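Local structure of carbon monoxide dehydrogenase (Thermococcus sp. AM4, 6T7J) at residues E3-R8 with G31-W36; V262-H267 with A336-Y341; S321-E326 with N452-K457; N459-T464 with P608-A613; L465-I470 with E489-P494. The protein probably catalyses the reversible oxidation of carbon monoxide to carbon dioxide at a nickel-iron-sulfur active site, occupied here by a nickel-free, broken cluster. All blocks are in the same frame, centred on the assembly; numbering follows the deposited sequence.

Interaction 1 (E3-R8 with G31-W36); sequences EYIKYR and GIKTAW
Lys33 and Glu3 lay their side chains across each other at about a right angle, the methylene CG of Glu3 sitting 3.7 Å from CE of Lys33. The same CE lies beside the carboxylate, 3.6 Å from Glu3 CD. Lys33 can reach that far because its chain is extended beyond CG. The charged atoms themselves do not pair: OE2 of Glu3 and NZ of Lys33 stay 4.4 Å apart, longer than a salt bridge, and the ammonium group is instead bridged to Glu41. Glu3 suits its exposed site, where a long chain can give its methylenes to the contact and keep its carboxylate near water. Gly31 supplies the backbone link. It ends helix 20-30 in a Schellman motif, with a positive phi (75°) readily adopted by glycine, and the chain then runs on to helix 35-42. Glu3 N donates to Gly31 O at 3.2 Å, in the carbonyl plane on a lone pair, with a bent N-H...O angle of 145°. Ile5 brings its branched chain in alongside: its methyl CD1 packs beside the carbonyl oxygen of Ile32, 3.8 Å from that O, while Ile5 CG1 lies 4.4 Å from Gly31 CA and 4.5 Å from Lys33 CG.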
# COMPACT_ATOMS: atom_id res chain seq x y z
N GLU A 3 -26.72 17.52 -18.00
CA GLU A 3 -26.40 16.21 -18.54
C GLU A 3 -27.67 15.39 -18.76
O GLU A 3 -28.69 15.61 -18.10
CB GLU A 3 -25.45 15.45 -17.60
CG GLU A 3 -24.49 14.52 -18.31
CD GLU A 3 -23.17 14.41 -17.59
OE1 GLU A 3 -23.12 14.73 -16.38
OE2 GLU A 3 -22.17 14.00 -18.22
N TYR A 4 -27.58 14.44 -19.68
CA TYR A 4 -28.67 13.50 -19.94
C TYR A 4 -28.56 12.33 -18.97
O TYR A 4 -27.57 11.59 -18.99
CB TYR A 4 -28.63 13.00 -21.38
CG TYR A 4 -29.31 13.92 -22.38
CD1 TYR A 4 -30.66 14.23 -22.27
CD2 TYR A 4 -28.59 14.47 -23.43
CE1 TYR A 4 -31.27 15.07 -23.18
CE2 TYR A 4 -29.20 15.31 -24.35
CZ TYR A 4 -30.54 15.61 -24.22
OH TYR A 4 -31.14 16.44 -25.14
N ILE A 5 -29.57 12.17 -18.12
CA ILE A 5 -29.61 11.06 -17.17
C ILE A 5 -30.16 9.83 -17.88
O ILE A 5 -31.31 9.83 -18.34
CB ILE A 5 -30.45 11.42 -15.94
CG1 ILE A 5 -29.75 12.53 -15.14
CG2 ILE A 5 -30.70 10.19 -15.08
CD1 ILE A 5 -30.27 12.69 -13.73
N LYS A 6 -29.35 8.78 -17.96
CA LYS A 6 -29.74 7.60 -18.73
C LYS A 6 -30.75 6.74 -17.98
O LYS A 6 -31.71 6.23 -18.58
CB LYS A 6 -28.50 6.79 -19.11
CG LYS A 6 -28.75 5.68 -20.12
CD LYS A 6 -29.70 6.10 -21.23
CE LYS A 6 -30.51 4.92 -21.73
NZ LYS A 6 -31.79 5.37 -22.34
N TYR A 7 -30.57 6.55 -16.67
CA TYR A 7 -31.48 5.76 -15.86
C TYR A 7 -31.89 6.57 -14.64
O TYR A 7 -31.03 7.09 -13.92
CB TYR A 7 -30.85 4.43 -15.42
CG TYR A 7 -30.15 3.68 -16.53
CD1 TYR A 7 -30.78 2.63 -17.19
CD2 TYR A 7 -28.87 4.02 -16.93
CE1 TYR A 7 -30.14 1.94 -18.21
CE2 TYR A 7 -28.22 3.34 -17.93
CZ TYR A 7 -28.86 2.31 -18.58
OH TYR A 7 -28.21 1.64 -19.59
N ARG A 8 -33.19 6.67 -14.40
CA ARG A 8 -33.71 7.41 -13.27
C ARG A 8 -33.78 6.51 -12.04
O ARG A 8 -33.98 5.30 -12.13
CB ARG A 8 -35.09 7.98 -13.59
CG ARG A 8 -35.07 8.92 -14.79
CD ARG A 8 -36.34 9.75 -14.90
NE ARG A 8 -36.08 11.03 -15.56
CZ ARG A 8 -36.84 12.11 -15.41
NH1 ARG A 8 -36.52 13.23 -16.04
NH2 ARG A 8 -37.92 12.06 -14.64
N GLY A 31 -30.87 17.61 -14.24
CA GLY A 31 -29.90 16.90 -15.04
C GLY A 31 -28.56 16.70 -14.36
O GLY A 31 -27.53 16.69 -15.04
N ILE A 32 -28.56 16.54 -13.04
CA ILE A 32 -27.34 16.39 -12.26
C ILE A 32 -27.27 14.95 -11.76
O ILE A 32 -28.19 14.49 -11.07
CB ILE A 32 -27.29 17.39 -11.09
CG1 ILE A 32 -27.20 18.82 -11.63
CG2 ILE A 32 -26.11 17.08 -10.18
CD1 ILE A 32 -27.27 19.88 -10.55
N LYS A 33 -26.19 14.25 -12.10
CA LYS A 33 -26.03 12.86 -11.71
C LYS A 33 -25.55 12.77 -10.26
O LYS A 33 -24.65 13.50 -9.85
CB LYS A 33 -25.03 12.16 -12.63
CG LYS A 33 -25.42 12.15 -14.10
CD LYS A 33 -24.60 11.13 -14.87
CE LYS A 33 -24.70 11.35 -16.37
NZ LYS A 33 -24.08 10.24 -17.14
N THR A 34 -26.17 11.88 -9.50
CA THR A 34 -25.73 11.54 -8.15
C THR A 34 -25.05 10.18 -8.17
O THR A 34 -24.91 9.54 -9.21
CB THR A 34 -26.90 11.56 -7.17
OG1 THR A 34 -27.64 10.34 -7.28
CG2 THR A 34 -27.82 12.74 -7.45
N ALA A 35 -24.62 9.73 -6.98
CA ALA A 35 -23.97 8.43 -6.88
C ALA A 35 -24.90 7.30 -7.29
O ALA A 35 -24.45 6.28 -7.83
CB ALA A 35 -23.46 8.21 -5.46
N TRP A 36 -26.21 7.46 -7.07
CA TRP A 36 -27.16 6.42 -7.44
C TRP A 36 -27.26 6.27 -8.96
O TRP A 36 -27.27 5.15 -9.48
CB TRP A 36 -28.53 6.73 -6.83
CG TRP A 36 -28.59 6.62 -5.33
CD1 TRP A 36 -28.77 5.49 -4.60
CD2 TRP A 36 -28.48 7.70 -4.39
NE1 TRP A 36 -28.78 5.78 -3.26
CE2 TRP A 36 -28.60 7.13 -3.10
CE3 TRP A 36 -28.29 9.08 -4.50
CZ2 TRP A 36 -28.54 7.90 -1.94
CZ3 TRP A 36 -28.23 9.84 -3.35
CH2 TRP A 36 -28.35 9.25 -2.08

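Interaction 2 (V262-H267 with A336-Y341); sequences VNIVVH and AIIVDY
Val265 and Ile337 are paired neighbours on two parallel strands, 261-268 and 336-339, which lie side by side in the middle of a six-stranded sheet with the 3-2-1-4-5-6 strand order of a Rossmann-like domain. Backbone hydrogen bonds do most of the joining. Val265 N donates to Ala336 O at 3.0 Å; Ile338 N then donates to Val265 O at 2.9 Å, and His267 N to Ile338 O at 2.9 Å. All three are close to straight, so residue 265 is held through both its N-H and its carbonyl, as parallel pairing requires. Apolar packing divides between the two faces. With Ile264 and Ala336, Ile338 belongs to the face covered by helix 381-395, and its CG1 lies 4.1 Å from Ile264 CG2; beta-branched residues suit such strands and fill the space under a helix. Val265, Ile337 and His267 share the other face, and His267, at the C-terminal end, brings its side chain within about 6 Å of the broken iron-sulfur cluster. His267 NE2 makes a weak hydrogen bond to Gln325 OE1. Ile337 has CG1 anti to its backbone N (chi1 177°), which lays CD1 alongside the histidine, 3.6 Å from His267 CB.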
# COMPACT_ATOMS: atom_id res chain seq x y z
N VAL A 262 -25.59 32.60 5.46
CA VAL A 262 -24.53 31.93 4.73
C VAL A 262 -24.41 30.51 5.25
O VAL A 262 -24.43 30.29 6.46
CB VAL A 262 -23.20 32.69 4.89
CG1 VAL A 262 -22.08 31.98 4.15
CG2 VAL A 262 -23.35 34.13 4.42
N ASN A 263 -24.34 29.54 4.35
CA ASN A 263 -24.23 28.14 4.74
C ASN A 263 -22.84 27.64 4.36
O ASN A 263 -22.47 27.66 3.18
CB ASN A 263 -25.31 27.29 4.07
CG ASN A 263 -26.69 27.53 4.66
OD1 ASN A 263 -26.87 27.54 5.87
ND2 ASN A 263 -27.67 27.73 3.79
N ILE A 264 -22.08 27.19 5.35
CA ILE A 264 -20.74 26.66 5.13
C ILE A 264 -20.72 25.22 5.61
O ILE A 264 -20.98 24.95 6.79
CB ILE A 264 -19.67 27.49 5.85
CG1 ILE A 264 -19.73 28.95 5.39
CG2 ILE A 264 -18.29 26.91 5.58
CD1 ILE A 264 -18.74 29.84 6.10
N VAL A 265 -20.39 24.29 4.71
CA VAL A 265 -20.30 22.87 5.05
C VAL A 265 -18.85 22.52 5.29
O VAL A 265 -17.96 22.95 4.55
CB VAL A 265 -20.91 22.00 3.93
CG1 VAL A 265 -20.81 20.52 4.29
CG2 VAL A 265 -22.36 22.39 3.67
N VAL A 266 -18.58 21.76 6.35
CA VAL A 266 -17.26 21.19 6.62
C VAL A 266 -17.36 19.68 6.40
O VAL A 266 -18.11 18.99 7.09
CB VAL A 266 -16.75 21.53 8.03
CG1 VAL A 266 -16.22 22.95 8.07
CG2 VAL A 266 -17.83 21.33 9.08
N HIS A 267 -16.59 19.18 5.43
CA HIS A 267 -16.70 17.81 4.96
C HIS A 267 -15.32 17.17 4.96
O HIS A 267 -14.36 17.80 4.51
CB HIS A 267 -17.33 17.79 3.56
CG HIS A 267 -17.52 16.42 2.99
ND1 HIS A 267 -17.59 15.28 3.77
CD2 HIS A 267 -17.67 16.01 1.71
CE1 HIS A 267 -17.77 14.23 2.99
NE2 HIS A 267 -17.82 14.64 1.73
N ALA A 336 -20.22 27.34 0.31
CA ALA A 336 -18.91 26.70 0.21
C ALA A 336 -18.92 25.40 0.99
O ALA A 336 -19.53 25.31 2.07
CB ALA A 336 -17.81 27.63 0.74
N ILE A 337 -18.25 24.39 0.44
CA ILE A 337 -17.97 23.15 1.14
C ILE A 337 -16.45 23.01 1.25
O ILE A 337 -15.74 23.05 0.24
CB ILE A 337 -18.60 21.93 0.44
CG1 ILE A 337 -18.21 20.63 1.17
CG2 ILE A 337 -18.22 21.87 -1.03
CD1 ILE A 337 -19.17 19.49 0.93
N ILE A 338 -15.97 22.89 2.48
CA ILE A 338 -14.55 22.88 2.80
C ILE A 338 -14.15 21.45 3.13
O ILE A 338 -14.66 20.87 4.10
CB ILE A 338 -14.23 23.81 3.98
CG1 ILE A 338 -15.07 25.09 3.91
CG2 ILE A 338 -12.74 24.13 4.03
CD1 ILE A 338 -14.86 25.88 2.64
N VAL A 339 -13.25 20.88 2.33
CA VAL A 339 -12.88 19.48 2.46
C VAL A 339 -11.39 19.35 2.71
O VAL A 339 -10.59 20.21 2.30
CB VAL A 339 -13.30 18.66 1.22
CG1 VAL A 339 -14.80 18.79 0.99
CG2 VAL A 339 -12.54 19.13 -0.01
N ASP A 340 -11.00 18.28 3.41
CA ASP A 340 -9.59 17.95 3.57
C ASP A 340 -9.27 16.66 2.82
O ASP A 340 -8.70 16.71 1.73
CB ASP A 340 -9.21 17.84 5.05
CG ASP A 340 -10.23 17.09 5.89
OD1 ASP A 340 -11.01 16.30 5.32
OD2 ASP A 340 -10.24 17.28 7.12
N TYR A 341 -9.63 15.50 3.37
CA TYR A 341 -9.42 14.25 2.66
C TYR A 341 -10.38 13.18 3.17
O TYR A 341 -11.08 13.37 4.17
CB TYR A 341 -7.96 13.77 2.77
CG TYR A 341 -7.34 13.81 4.15
CD1 TYR A 341 -7.96 13.23 5.25
CD2 TYR A 341 -6.10 14.40 4.35
CE1 TYR A 341 -7.38 13.25 6.50
CE2 TYR A 341 -5.51 14.43 5.60
CZ TYR A 341 -6.15 13.86 6.67
OH TYR A 341 -5.56 13.89 7.91

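Interaction 3 (S321-E326 with N452-K457); sequences SFLMQE and NNPKVK. With MSK (Broken Fe4S4 cluster), chain F.
The Phe322 ring and the Asn452 amide slide past each other in opposite directions, their planes 30° apart, and both the sulfide S4 of the broken iron-sulfur cluster and Asn452 O approach the ring obliquely, from the same side of its plane. The two loops meet at the cluster pocket, between the Rossmann-like domain that carries residues 321-326 and the one that carries 452-457. Phe322 belongs to that pocket: its CB is 3.6 Å from S4, while CD2 is 3.4 Å from Asn452 O. With CG anti to the backbone N (chi1 180°), the CB-CG end sits beside S4 and the ring runs on past it, an apolar lining. Leu323 packs against Pro454 and Asn452, its CD1 3.6 Å from Pro454 CD, and touches Trp36. Pro454 is the second residue of a type I turn from Asn453 to Val456, which suits its fixed phi, and Asn453 OD1 accepts from Lys455 N, an Asx turn within the loop. Met60 of the second subunit packs on Phe322 and Pro454. Asn452 suits its buried place by using both ends of the amide: OD1 accepts from Ser321 OG in the carbonyl plane, and ND2 donates to Asn459 OD1.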
# COMPACT_ATOMS: atom_id res chain seq x y z
N SER A 321 -24.90 12.33 5.95
CA SER A 321 -23.86 11.32 5.90
C SER A 321 -23.23 11.27 4.50
O SER A 321 -23.42 12.18 3.69
CB SER A 321 -24.44 9.97 6.33
OG SER A 321 -25.45 9.54 5.42
N PHE A 322 -22.50 10.20 4.22
CA PHE A 322 -21.71 10.02 3.00
C PHE A 322 -22.52 10.33 1.75
O PHE A 322 -22.32 11.36 1.10
CB PHE A 322 -21.16 8.60 2.96
CG PHE A 322 -20.33 8.30 1.74
CD1 PHE A 322 -19.23 9.08 1.43
CD2 PHE A 322 -20.65 7.23 0.92
CE1 PHE A 322 -18.47 8.81 0.30
CE2 PHE A 322 -19.89 6.95 -0.20
CZ PHE A 322 -18.80 7.74 -0.51
N LEU A 323 -23.47 9.45 1.42
CA LEU A 323 -24.23 9.54 0.18
C LEU A 323 -25.05 10.82 0.06
O LEU A 323 -25.70 11.05 -0.97
CB LEU A 323 -25.14 8.32 0.03
CG LEU A 323 -24.41 7.07 -0.45
CD1 LEU A 323 -25.36 5.88 -0.47
CD2 LEU A 323 -23.80 7.30 -1.82
N MET A 324 -25.05 11.65 1.10
CA MET A 324 -25.80 12.89 1.07
C MET A 324 -24.96 14.11 0.69
O MET A 324 -25.53 15.18 0.45
CB MET A 324 -26.46 13.14 2.43
CG MET A 324 -27.46 12.05 2.82
SD MET A 324 -28.09 12.21 4.50
CE MET A 324 -29.21 13.60 4.31
N GLN A 325 -23.63 13.97 0.60
CA GLN A 325 -22.79 15.13 0.32
C GLN A 325 -23.22 15.82 -0.97
O GLN A 325 -23.51 17.03 -0.98
CB GLN A 325 -21.31 14.72 0.26
CG GLN A 325 -20.96 13.57 -0.67
CD GLN A 325 -19.51 13.15 -0.55
OE1 GLN A 325 -18.61 13.84 -1.02
NE2 GLN A 325 -19.28 12.01 0.10
N GLU A 326 -23.31 15.06 -2.07
CA GLU A 326 -23.85 15.60 -3.32
C GLU A 326 -25.17 16.31 -3.08
O GLU A 326 -25.35 17.47 -3.49
CB GLU A 326 -24.04 14.47 -4.33
CG GLU A 326 -22.85 14.19 -5.22
CD GLU A 326 -23.04 12.91 -6.00
OE1 GLU A 326 -23.61 11.95 -5.43
OE2 GLU A 326 -22.63 12.86 -7.18
N ASN A 452 -21.87 4.60 3.92
CA ASN A 452 -23.08 4.39 3.15
C ASN A 452 -22.69 3.77 1.81
O ASN A 452 -21.61 4.04 1.28
CB ASN A 452 -23.85 5.70 2.90
CG ASN A 452 -24.58 6.18 4.13
OD1 ASN A 452 -24.59 7.37 4.43
ND2 ASN A 452 -25.21 5.26 4.85
N ASN A 453 -23.57 2.93 1.29
CA ASN A 453 -23.35 2.26 0.02
C ASN A 453 -24.66 2.23 -0.75
O ASN A 453 -25.63 1.62 -0.28
CB ASN A 453 -22.80 0.85 0.24
CG ASN A 453 -22.23 0.23 -1.02
OD1 ASN A 453 -22.77 0.39 -2.11
ND2 ASN A 453 -21.12 -0.50 -0.87
N PRO A 454 -24.73 2.85 -1.93
CA PRO A 454 -26.00 2.88 -2.68
C PRO A 454 -26.46 1.52 -3.17
O PRO A 454 -27.55 1.43 -3.75
CB PRO A 454 -25.69 3.82 -3.86
CG PRO A 454 -24.21 3.76 -4.01
CD PRO A 454 -23.65 3.56 -2.64
N LYS A 455 -25.68 0.46 -2.96
CA LYS A 455 -26.15 -0.88 -3.28
C LYS A 455 -27.24 -1.35 -2.32
O LYS A 455 -28.08 -2.17 -2.69
CB LYS A 455 -24.98 -1.87 -3.29
CG LYS A 455 -23.94 -1.58 -4.35
CD LYS A 455 -22.78 -2.54 -4.26
CE LYS A 455 -21.79 -2.30 -5.39
NZ LYS A 455 -21.03 -3.53 -5.73
N VAL A 456 -27.22 -0.84 -1.09
CA VAL A 456 -28.27 -1.11 -0.12
C VAL A 456 -29.05 0.18 0.12
O VAL A 456 -28.57 1.29 -0.15
CB VAL A 456 -27.70 -1.67 1.20
CG1 VAL A 456 -26.97 -2.98 0.95
CG2 VAL A 456 -26.78 -0.65 1.86
N LYS A 457 -30.27 0.03 0.64
CA LYS A 457 -31.12 1.18 0.89
C LYS A 457 -30.45 2.15 1.86
O LYS A 457 -29.90 1.73 2.89
CB LYS A 457 -32.48 0.73 1.44
CG LYS A 457 -33.48 1.87 1.57
CD LYS A 457 -34.88 1.36 1.84
CE LYS A 457 -35.89 2.50 1.81
NZ LYS A 457 -37.29 2.02 1.88
S1 MSK F . -16.89 9.21 6.58
S3 MSK F . -15.50 6.06 6.14
S4 MSK F . -18.33 6.91 4.39
S5 MSK F . -18.21 6.60 7.83
FE1 MSK F . -15.33 8.74 8.15
FE2 MSK F . -18.79 7.90 6.28
FE3 MSK F . -17.63 5.46 5.86
FE4 MSK F . -16.41 7.70 4.95

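Interaction 4 (N459-T464 with P608-A613); sequences NYSHVT and PDPVKA
Ser461 and Pro610 bring two helices together near their N-terminal ends, CA to CA 5.1 Å, one helix starting at Tyr460 and the other at Pro610. The proline ring is the centre of the contact. Its CB lies 3.6 Å from Thr464 CG2, and its CG is 4.1 Å from CE2 of Tyr460, whose side chain crosses the proline at about a right angle. Pro610 CG also sits very near the Ser461 hydroxyl, an approach too short to carry weight. Thr464 turns its two branches to different uses: chi1 of -69° places OG1 beside the backbone N and CG2 anti to it. Thr464 CG2 is 4.0 Å from Val611 CG2, while OG1 donates to Tyr460 O at 3.0 Å. That oxygen is doubly gripped, Thr464 N and OG1 reaching it from opposite faces of its plane; OG1 also lies over the centre of the Tyr460 ring. Asp609 OD1, at the N-cap of helix 610-627, accepts from Lys612 N at 3.1 Å, and Pro610 suits a first turn, where no backbone N-H is needed. With Thr464 OG1 and Asp609 OD1 bonded within their own helices, helix 610-627 here meets helix 460-471, the crossover helix between strands 444-448 and 474-478, through carbon surfaces.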
# COMPACT_ATOMS: atom_id res chain seq x y z
N ASN A 459 -29.22 4.30 4.60
CA ASN A 459 -29.42 4.43 6.04
C ASN A 459 -30.49 3.48 6.58
O ASN A 459 -30.75 3.48 7.78
CB ASN A 459 -29.77 5.87 6.42
CG ASN A 459 -28.58 6.80 6.33
OD1 ASN A 459 -27.43 6.37 6.40
ND2 ASN A 459 -28.85 8.09 6.19
N TYR A 460 -31.09 2.66 5.71
CA TYR A 460 -32.14 1.76 6.19
C TYR A 460 -31.59 0.70 7.13
O TYR A 460 -32.19 0.43 8.18
CB TYR A 460 -32.86 1.10 5.01
CG TYR A 460 -33.97 0.16 5.45
CD1 TYR A 460 -35.20 0.66 5.87
CD2 TYR A 460 -33.79 -1.21 5.46
CE1 TYR A 460 -36.21 -0.18 6.28
CE2 TYR A 460 -34.79 -2.07 5.87
CZ TYR A 460 -36.00 -1.55 6.27
OH TYR A 460 -37.01 -2.39 6.68
N SER A 461 -30.46 0.09 6.78
CA SER A 461 -29.93 -0.97 7.63
C SER A 461 -29.41 -0.42 8.95
O SER A 461 -29.62 -1.02 10.00
CB SER A 461 -28.84 -1.75 6.89
OG SER A 461 -29.42 -2.65 5.95
N HIS A 462 -28.74 0.74 8.92
CA HIS A 462 -28.31 1.40 10.15
C HIS A 462 -29.46 1.50 11.15
O HIS A 462 -29.41 0.94 12.26
CB HIS A 462 -27.76 2.79 9.84
CG HIS A 462 -26.43 2.79 9.14
ND1 HIS A 462 -25.37 2.03 9.56
CD2 HIS A 462 -26.00 3.47 8.05
CE1 HIS A 462 -24.33 2.23 8.76
NE2 HIS A 462 -24.69 3.10 7.83
N VAL A 463 -30.53 2.19 10.75
CA VAL A 463 -31.62 2.49 11.67
C VAL A 463 -32.39 1.23 12.03
O VAL A 463 -32.80 1.04 13.18
CB VAL A 463 -32.54 3.58 11.10
CG1 VAL A 463 -33.08 3.18 9.74
CG2 VAL A 463 -33.67 3.84 12.05
N THR A 464 -32.61 0.34 11.05
CA THR A 464 -33.39 -0.87 11.34
C THR A 464 -32.65 -1.78 12.31
O THR A 464 -33.26 -2.31 13.25
CB THR A 464 -33.72 -1.61 10.04
OG1 THR A 464 -34.66 -0.84 9.28
CG2 THR A 464 -34.34 -2.96 10.34
N PRO A 608 -26.77 -9.15 4.52
CA PRO A 608 -27.28 -7.85 4.07
C PRO A 608 -28.66 -7.49 4.62
O PRO A 608 -29.09 -6.34 4.42
CB PRO A 608 -27.32 -8.00 2.54
CG PRO A 608 -26.39 -9.14 2.24
CD PRO A 608 -26.51 -10.07 3.40
N ASP A 609 -29.36 -8.41 5.29
CA ASP A 609 -30.67 -8.11 5.84
C ASP A 609 -30.52 -7.57 7.26
O ASP A 609 -29.92 -8.26 8.10
CB ASP A 609 -31.55 -9.34 5.84
CG ASP A 609 -33.02 -9.03 6.11
OD1 ASP A 609 -33.34 -8.57 7.23
OD2 ASP A 609 -33.85 -9.23 5.21
N PRO A 610 -31.06 -6.39 7.57
CA PRO A 610 -30.87 -5.85 8.93
C PRO A 610 -31.59 -6.65 10.01
O PRO A 610 -31.07 -6.78 11.12
CB PRO A 610 -31.41 -4.42 8.83
CG PRO A 610 -31.61 -4.16 7.37
CD PRO A 610 -31.80 -5.47 6.70
N VAL A 611 -32.78 -7.17 9.71
CA VAL A 611 -33.54 -7.91 10.72
C VAL A 611 -32.90 -9.27 10.99
O VAL A 611 -32.78 -9.70 12.14
CB VAL A 611 -35.01 -8.04 10.28
CG1 VAL A 611 -35.87 -8.56 11.43
CG2 VAL A 611 -35.53 -6.70 9.78
N LYS A 612 -32.50 -9.97 9.92
CA LYS A 612 -31.75 -11.21 10.08
C LYS A 612 -30.48 -10.99 10.89
O LYS A 612 -30.16 -11.76 11.81
CB LYS A 612 -31.41 -11.79 8.71
CG LYS A 612 -32.45 -12.72 8.11
CD LYS A 612 -31.79 -13.78 7.25
CE LYS A 612 -32.72 -14.29 6.16
NZ LYS A 612 -32.09 -14.20 4.81
N ALA A 613 -29.73 -9.93 10.55
CA ALA A 613 -28.50 -9.63 11.26
C ALA A 613 -28.78 -9.30 12.72
O ALA A 613 -27.99 -9.66 13.61
CB ALA A 613 -27.77 -8.48 10.58

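Interaction 5 (L465-I470 with E489-P494); sequences LAKELI and EGLMSP
Leu491 CD1 presses on Ala466 CB at 3.7 Å in the tight part of the contact, where the small alanine lets the leucine come close to the helix surface. Its other methyl, CD2, reaches Ile470 CD1 at 4.4 Å and also lies 4.0 Å from Lys467 CG. Cys516 of strand 516-518 touches both Leu491 and Ile470, burying this side. Helix 460-471 is the helix of the beta-alpha-beta crossover that joins strand 444-448 to strand 474-478, and it packs here on the end of helix 480-489 and the loop after it. Gly490 leaves that helix with phi 121°, comfortable for glycine, just before Leu491. Looser is the partly exposed side, where Lys467 crosses Glu489 at about a right angle and their salt bridge is long, NZ to OE2 3.6 Å. Bending at chi4 (-80°) brings NZ of Lys467 to 4.0 Å from Leu491 CD2.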
# COMPACT_ATOMS: atom_id res chain seq x y z
N LEU A 465 -31.34 -1.95 12.12
CA LEU A 465 -30.57 -2.75 13.07
C LEU A 465 -30.56 -2.11 14.45
O LEU A 465 -30.75 -2.80 15.46
CB LEU A 465 -29.14 -2.92 12.55
CG LEU A 465 -28.24 -3.81 13.41
CD1 LEU A 465 -28.75 -5.23 13.40
CD2 LEU A 465 -26.81 -3.75 12.92
N ALA A 466 -30.35 -0.79 14.52
CA ALA A 466 -30.37 -0.12 15.81
C ALA A 466 -31.71 -0.31 16.52
O ALA A 466 -31.74 -0.60 17.73
CB ALA A 466 -30.05 1.37 15.63
N LYS A 467 -32.81 -0.15 15.79
CA LYS A 467 -34.14 -0.31 16.36
C LYS A 467 -34.35 -1.73 16.87
O LYS A 467 -34.80 -1.94 18.00
CB LYS A 467 -35.20 0.02 15.31
CG LYS A 467 -35.50 1.49 15.11
CD LYS A 467 -36.75 1.64 14.24
CE LYS A 467 -36.75 2.92 13.44
NZ LYS A 467 -37.17 4.09 14.26
N GLU A 468 -34.06 -2.72 16.02
CA GLU A 468 -34.29 -4.11 16.40
C GLU A 468 -33.43 -4.50 17.59
O GLU A 468 -33.82 -5.36 18.38
CB GLU A 468 -34.00 -5.04 15.22
CG GLU A 468 -35.02 -4.94 14.09
CD GLU A 468 -36.39 -5.42 14.50
OE1 GLU A 468 -37.36 -4.65 14.36
OE2 GLU A 468 -36.51 -6.58 14.96
N LEU A 469 -32.26 -3.88 17.75
CA LEU A 469 -31.41 -4.20 18.89
C LEU A 469 -31.93 -3.54 20.17
O LEU A 469 -32.04 -4.19 21.21
CB LEU A 469 -29.97 -3.79 18.61
CG LEU A 469 -29.21 -4.71 17.65
CD1 LEU A 469 -27.78 -4.25 17.47
CD2 LEU A 469 -29.26 -6.15 18.12
N ILE A 470 -32.27 -2.25 20.10
CA ILE A 470 -32.70 -1.56 21.32
C ILE A 470 -34.06 -2.06 21.78
O ILE A 470 -34.38 -1.98 22.98
CB ILE A 470 -32.71 -0.03 21.14
CG1 ILE A 470 -33.71 0.39 20.05
CG2 ILE A 470 -31.35 0.49 20.82
CD1 ILE A 470 -33.88 1.89 19.96
N GLU A 489 -32.54 10.09 12.22
CA GLU A 489 -33.80 9.37 12.38
C GLU A 489 -34.52 9.78 13.66
O GLU A 489 -35.75 9.90 13.67
CB GLU A 489 -33.55 7.86 12.38
CG GLU A 489 -34.80 7.05 12.62
CD GLU A 489 -35.53 6.70 11.34
OE1 GLU A 489 -34.96 6.93 10.25
OE2 GLU A 489 -36.67 6.20 11.41
N GLY A 490 -33.78 10.00 14.74
CA GLY A 490 -34.39 10.33 16.01
C GLY A 490 -34.03 9.34 17.09
O GLY A 490 -34.55 9.40 18.21
N LEU A 491 -33.13 8.41 16.77
CA LEU A 491 -32.69 7.40 17.72
C LEU A 491 -31.74 7.95 18.77
O LEU A 491 -31.36 7.20 19.69
CB LEU A 491 -32.02 6.24 16.97
CG LEU A 491 -32.93 5.48 16.01
CD1 LEU A 491 -32.14 4.43 15.24
CD2 LEU A 491 -34.09 4.84 16.76
N MET A 492 -31.35 9.22 18.68
CA MET A 492 -30.51 9.86 19.68
C MET A 492 -31.21 11.05 20.33
O MET A 492 -30.56 11.81 21.05
CB MET A 492 -29.17 10.28 19.07
CG MET A 492 -28.26 9.11 18.75
SD MET A 492 -26.82 9.56 17.77
CE MET A 492 -26.03 7.97 17.57
N SER A 493 -32.50 11.23 20.08
CA SER A 493 -33.27 12.28 20.72
C SER A 493 -33.74 11.81 22.09
O SER A 493 -33.79 10.60 22.37
CB SER A 493 -34.46 12.67 19.85
OG SER A 493 -35.29 11.55 19.60
N PRO A 494 -34.09 12.74 22.99
CA PRO A 494 -34.52 12.33 24.34
C PRO A 494 -35.72 11.39 24.35
O PRO A 494 -35.87 10.61 25.30
CB PRO A 494 -34.85 13.67 25.02
CG PRO A 494 -34.00 14.66 24.31
CD PRO A 494 -33.94 14.20 22.88

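Interactions 2 and 3 are core, interaction 5 mostly buried, and interactions 1 and 4 lie at the surface. Chemistry follows place: interaction 2 is stitched by regular sheet hydrogen bonds, interaction 3 mixes one buried polar bond between side chains with packing beside the cluster, and interactions 4 and 5 rely on apolar side chains, the latter adding a long salt bridge. Interaction 1, between irregular segments at the surface, combines a single backbone bond with the crossing of two long, charged side chains. Interactions 1, 2 and 4 each touch interaction 3, which lies between the two sheet domains. Helix 460-471 serves both interactions 4 and 5, Val463 packing against Leu491 between them.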